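Local coordinates for Atp-dependent DNA ligase (Psychromonas sp., PDB 4D05), which joins breaks in DNA strands at the expense of ATP, probably through a covalent enzyme-adenylate intermediate as in other DNA ligases, at residues A[105-110]-A[156-161]. Sequence-based numbering, arbitrary orientation.
With AMP (adenosine monophosphate), chain H.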
ATOM      1  N   VAL A 105       0.012  24.714  -1.629  1.00  6.87           N
ATOM      2  CA  VAL A 105      -1.369  24.795  -2.106  1.00  5.54           C
ATOM      3  C   VAL A 105      -2.060  23.425  -2.015  1.00  5.63           C
ATOM      4  O   VAL A 105      -1.444  22.414  -1.615  1.00  5.33           O
ATOM      5  CB  VAL A 105      -1.469  25.361  -3.550  1.00  7.66           C
ATOM      6  CG1 VAL A 105      -1.012  26.860  -3.603  1.00  8.73           C
ATOM      7  CG2 VAL A 105      -0.688  24.535  -4.537  1.00  8.74           C
ATOM      8  N   SER A 106      -3.342  23.403  -2.356  1.00  4.99           N
ATOM      9  CA  SER A 106      -4.154  22.190  -2.230  1.00  5.73           C
ATOM     10  C   SER A 106      -3.726  21.121  -3.219  1.00  3.26           C
ATOM     11  O   SER A 106      -3.131  21.410  -4.240  1.00  3.57           O
ATOM     12  CB  SER A 106      -5.618  22.536  -2.572  1.00 10.67           C
ATOM     13  OG  SER A 106      -5.698  22.887  -3.967  1.00 11.65           O
ATOM     14  N   PHE A 107      -4.076  19.867  -2.938  1.00  3.68           N
ATOM     15  CA  PHE A 107      -3.634  18.769  -3.794  1.00  3.15           C
ATOM     16  C   PHE A 107      -4.141  18.927  -5.234  1.00  3.70           C
ATOM     17  O   PHE A 107      -3.460  18.579  -6.162  1.00  5.09           O
ATOM     18  CB  PHE A 107      -4.072  17.419  -3.211  1.00  3.28           C
ATOM     19  CG  PHE A 107      -3.529  16.243  -3.988  1.00  2.47           C
ATOM     20  CD1 PHE A 107      -2.163  16.096  -4.180  1.00  2.48           C
ATOM     21  CD2 PHE A 107      -4.368  15.298  -4.541  1.00  3.36           C
ATOM     22  CE1 PHE A 107      -1.655  15.031  -4.912  1.00  2.19           C
ATOM     23  CE2 PHE A 107      -3.849  14.246  -5.246  1.00  4.56           C
ATOM     24  CZ  PHE A 107      -2.482  14.113  -5.429  1.00  3.64           C
ATOM     25  N   GLU A 108      -5.349  19.448  -5.421  1.00  4.46           N
ATOM     26  CA  GLU A 108      -5.862  19.681  -6.760  1.00  4.60           C
ATOM     27  C   GLU A 108      -4.913  20.545  -7.608  1.00  4.42           C
ATOM     28  O   GLU A 108      -4.646  20.236  -8.763  1.00  4.91           O
ATOM     29  CB  GLU A 108      -7.249  20.305  -6.687  1.00  9.31           C
ATOM     30  CG  GLU A 108      -7.873  20.427  -8.029  1.00 17.99           C
ATOM     31  CD  GLU A 108      -9.333  20.744  -7.901  1.00 26.12           C
ATOM     32  OE1 GLU A 108     -10.127  19.783  -7.698  1.00 30.03           O
ATOM     33  OE2 GLU A 108      -9.670  21.952  -7.916  1.00 30.47           O
ATOM     34  N   GLN A 109      -4.410  21.642  -7.037  1.00  3.93           N
ATOM     35  CA  GLN A 109      -3.431  22.462  -7.767  1.00  3.99           C
ATOM     36  C   GLN A 109      -2.094  21.774  -7.908  1.00  3.70           C
ATOM     37  O   GLN A 109      -1.372  22.015  -8.865  1.00  3.69           O
ATOM     38  CB  GLN A 109      -3.258  23.824  -7.098  1.00  3.00           C
ATOM     39  CG  GLN A 109      -4.409  24.783  -7.394  1.00  5.39           C
ATOM     40  CD  GLN A 109      -4.160  26.207  -6.893  1.00  5.30           C
ATOM     41  OE1 GLN A 109      -3.041  26.594  -6.598  1.00  6.11           O
ATOM     42  NE2 GLN A 109      -5.216  27.001  -6.849  1.00  4.50           N
ATOM     43  N   ARG A 110      -1.738  20.927  -6.950  1.00  3.52           N
ATOM     44  CA  ARG A 110      -0.501  20.189  -7.082  1.00  3.62           C
ATOM     45  C   ARG A 110      -0.586  19.227  -8.266  1.00  3.01           C
ATOM     46  O   ARG A 110       0.361  19.081  -8.989  1.00  4.37           O
ATOM     47  CB  ARG A 110      -0.141  19.466  -5.783  1.00  3.46           C
ATOM     48  CG  ARG A 110       0.033  20.464  -4.657  1.00  6.77           C
ATOM     49  CD  ARG A 110       0.607  20.087  -3.353  1.00  8.09           C
ATOM     50  NE  ARG A 110       0.227  18.834  -2.759  1.00  6.65           N
ATOM     51  CZ  ARG A 110      -0.571  18.645  -1.711  1.00  6.03           C
ATOM     52  NH1 ARG A 110      -1.305  19.613  -1.177  1.00  5.75           N
ATOM     53  NH2 ARG A 110      -0.709  17.420  -1.244  1.00  6.78           N
HETATM   54  N   MSE A 156      -5.207   4.414  -4.081  1.00  3.17           N
HETATM   55  CA  MSE A 156      -4.989   5.467  -3.127  1.00  3.74           C
HETATM   56  C   MSE A 156      -5.988   6.585  -3.364  1.00  3.11           C
HETATM   57  O   MSE A 156      -6.340   6.853  -4.496  1.00  3.92           O
HETATM   58  CB  MSE A 156      -3.573   6.070  -3.283  1.00  4.89           C
HETATM   59  CG  MSE A 156      -2.427   5.057  -3.164  1.00  8.76           C
HETATM   60 SE   MSE A 156      -2.181   4.394  -1.323  1.00 10.78          SE
HETATM   61  CE  MSE A 156      -2.068   6.133  -0.410  1.00 12.54           C
ATOM     62  N   LEU A 157      -6.419   7.231  -2.274  1.00  3.84           N
ATOM     63  CA  LEU A 157      -7.348   8.335  -2.310  1.00  3.14           C
ATOM     64  C   LEU A 157      -6.686   9.556  -1.649  1.00  3.67           C
ATOM     65  O   LEU A 157      -6.119   9.452  -0.562  1.00  4.54           O
ATOM     66  CB  LEU A 157      -8.617   7.999  -1.540  1.00  5.28           C
ATOM     67  CG  LEU A 157      -9.551   6.962  -2.208  1.00  8.20           C
ATOM     68  CD1 LEU A 157      -9.111   5.521  -1.954  1.00 11.65           C
ATOM     69  CD2 LEU A 157     -10.951   7.118  -1.723  1.00 10.82           C
ATOM     70  N   HIS A 158      -6.811  10.715  -2.284  1.00  4.04           N
ATOM     71  CA  HIS A 158      -6.213  11.931  -1.723  1.00  4.76           C
ATOM     72  C   HIS A 158      -7.191  13.082  -1.892  1.00  4.62           C
ATOM     73  O   HIS A 158      -7.605  13.399  -3.000  1.00  5.39           O
ATOM     74  CB  HIS A 158      -4.901  12.203  -2.447  1.00  3.47           C
ATOM     75  CG  HIS A 158      -4.011  13.184  -1.753  1.00  3.18           C
ATOM     76  ND1 HIS A 158      -2.683  13.328  -2.090  1.00  3.51           N
ATOM     77  CD2 HIS A 158      -4.247  14.075  -0.769  1.00  3.96           C
ATOM     78  CE1 HIS A 158      -2.127  14.230  -1.307  1.00  3.96           C
ATOM     79  NE2 HIS A 158      -3.061  14.729  -0.516  1.00  5.17           N
ATOM     80  N   HIS A 159      -7.607  13.659  -0.776  1.00  4.36           N
ATOM     81  CA  HIS A 159      -8.605  14.718  -0.780  1.00  5.06           C
ATOM     82  C   HIS A 159      -8.125  15.914  -1.610  1.00  3.51           C
ATOM     83  O   HIS A 159      -6.997  16.408  -1.435  1.00  4.47           O
ATOM     84  CB  HIS A 159      -8.924  15.120   0.660  1.00  6.42           C
ATOM     85  CG  HIS A 159     -10.195  15.883   0.807  1.00  6.67           C
ATOM     86  ND1 HIS A 159     -10.341  17.162   0.328  1.00  8.40           N
ATOM     87  CD2 HIS A 159     -11.377  15.551   1.375  1.00  7.82           C
ATOM     88  CE1 HIS A 159     -11.563  17.596   0.605  1.00  9.26           C
ATOM     89  NE2 HIS A 159     -12.215  16.630   1.230  1.00  9.67           N
ATOM     90  N   GLN A 160      -9.002  16.379  -2.501  1.00  3.33           N
ATOM     91  CA  GLN A 160      -8.659  17.478  -3.433  1.00  4.58           C
ATOM     92  C   GLN A 160      -8.238  18.770  -2.722  1.00  4.46           C
ATOM     93  O   GLN A 160      -7.484  19.565  -3.284  1.00  4.84           O
ATOM     94  CB  GLN A 160      -9.837  17.747  -4.398  1.00  5.43           C
ATOM     95  CG  GLN A 160     -11.065  18.234  -3.691  1.00  7.93           C
ATOM     96  CD  GLN A 160     -12.308  18.162  -4.547  1.00 11.87           C
ATOM     97  OE1 GLN A 160     -12.243  17.846  -5.727  1.00 17.04           O
ATOM     98  NE2 GLN A 160     -13.452  18.431  -3.945  1.00 13.79           N
ATOM     99  N   ASP A 161      -8.753  19.012  -1.523  1.00  4.98           N
ATOM    100  CA  ASP A 161      -8.395  20.211  -0.740  1.00  6.80           C
ATOM    101  C   ASP A 161      -7.262  20.042   0.261  1.00  6.48           C
ATOM    102  O   ASP A 161      -6.934  20.993   0.989  1.00  8.23           O
ATOM    103  CB  ASP A 161      -9.606  20.733   0.021  1.00 10.61           C
ATOM    104  CG  ASP A 161     -10.776  21.100  -0.890  1.00 12.18           C
ATOM    105  OD1 ASP A 161     -10.548  21.556  -2.024  1.00 10.73           O
ATOM    106  OD2 ASP A 161     -11.929  20.924  -0.449  1.00 13.07           O
TER
HETATM  107  P   AMP H1263       1.139   0.063   0.714  1.00 19.70           P
HETATM  108  O1P AMP H1263       0.451  -0.230   2.016  1.00 21.39           O
HETATM  109  O2P AMP H1263       2.387  -0.648   0.222  1.00 21.02           O
HETATM  110  O5' AMP H1263       1.305   1.639   0.637  1.00 16.59           O
HETATM  111  C5' AMP H1263       1.802   2.106  -0.596  1.00 19.09           C
HETATM  112  C4' AMP H1263       2.883   3.091  -0.272  1.00 15.89           C
HETATM  113  O4' AMP H1263       3.417   3.663  -1.447  1.00 13.75           O
HETATM  114  C3' AMP H1263       2.261   4.175   0.542  1.00 21.57           C
HETATM  115  O3' AMP H1263       3.207   4.411   1.598  1.00 23.92           O
HETATM  116  C2' AMP H1263       2.163   5.341  -0.399  1.00 20.08           C
HETATM  117  O2' AMP H1263       2.522   6.399   0.493  1.00 22.04           O
HETATM  118  C1' AMP H1263       3.075   5.025  -1.622  1.00 14.59           C
HETATM  119  N9  AMP H1263       2.294   5.023  -2.907  1.00 11.38           N
HETATM  120  C8  AMP H1263       2.229   4.098  -3.906  1.00  8.92           C
HETATM  121  N7  AMP H1263       1.366   4.449  -4.893  1.00  8.16           N
HETATM  122  C5  AMP H1263       0.910   5.670  -4.531  1.00  5.99           C
HETATM  123  C6  AMP H1263      -0.071   6.610  -5.081  1.00  4.91           C
HETATM  124  N6  AMP H1263      -0.679   6.330  -6.244  1.00  5.95           N
HETATM  125  N1  AMP H1263      -0.264   7.741  -4.394  1.00  6.63           N
HETATM  126  C2  AMP H1263       0.303   8.002  -3.208  1.00  7.36           C
HETATM  127  N3  AMP H1263       1.184   7.201  -2.634  1.00  7.24           N
HETATM  128  C4  AMP H1263       1.511   6.036  -3.244  1.00  7.09           C
HETATM  129  O   HOH W   1      -1.876  16.495   1.210  1.00  6.78           O
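Phe-107 and His-158 form a face-to-face aromatic stack that joins the first turn of helix 107-121 to the end of strand 154-159. Both elements belong to the nucleotidyltransferase (adenylation) domain of the ligase, and the strand lies in one of its mixed beta-sheets. The two ring centroids are 3.7 Å apart and the planes meet at 16°. His-158 ND1 sits over the centre of the phenyl ring. Phe-107 CB also lies over the imidazole, in a CH-pi contact. CG of Phe-107 is anti to the backbone N (chi1 -175°), which carries the ring out from the helix start onto the histidine. Cutting Phe-107 back to an alanine would remove the phenyl ring and would probably leave one face of the His-158 ring without its stacking partner, with a gap between helix and strand.

The backbone adds one direct bond at the helix start. Glu-108 N donates a hydrogen bond to Gln-160 O at 3.0 Å. Ser-106, the N-cap residue, packs its CB against the same carbonyl oxygen. The side chains of Glu-108 and Gln-160 run side by side. Their OE1 atoms do not bond to each other: Glu-108 OE1 pairs with Tyr-22 OH, and Gln-160 OE1 with Lys-133 NZ.

Two residues before His-158, selenomethionine Met-156 lies against the adenine of AMP, its CG 3.4 Å from AMP C6. The strand therefore links the stack to the nucleotide pocket.

Arg-110 completes the contact from the helix side. Its NE makes a salt bridge with Asp-99, and NH1 donates to Val-105 O at 2.8 Å. A water in the plane of the imidazole accepts from Arg-110 NH2 and is hydrogen-bonded to His-158 NE2 at 2.7 Å.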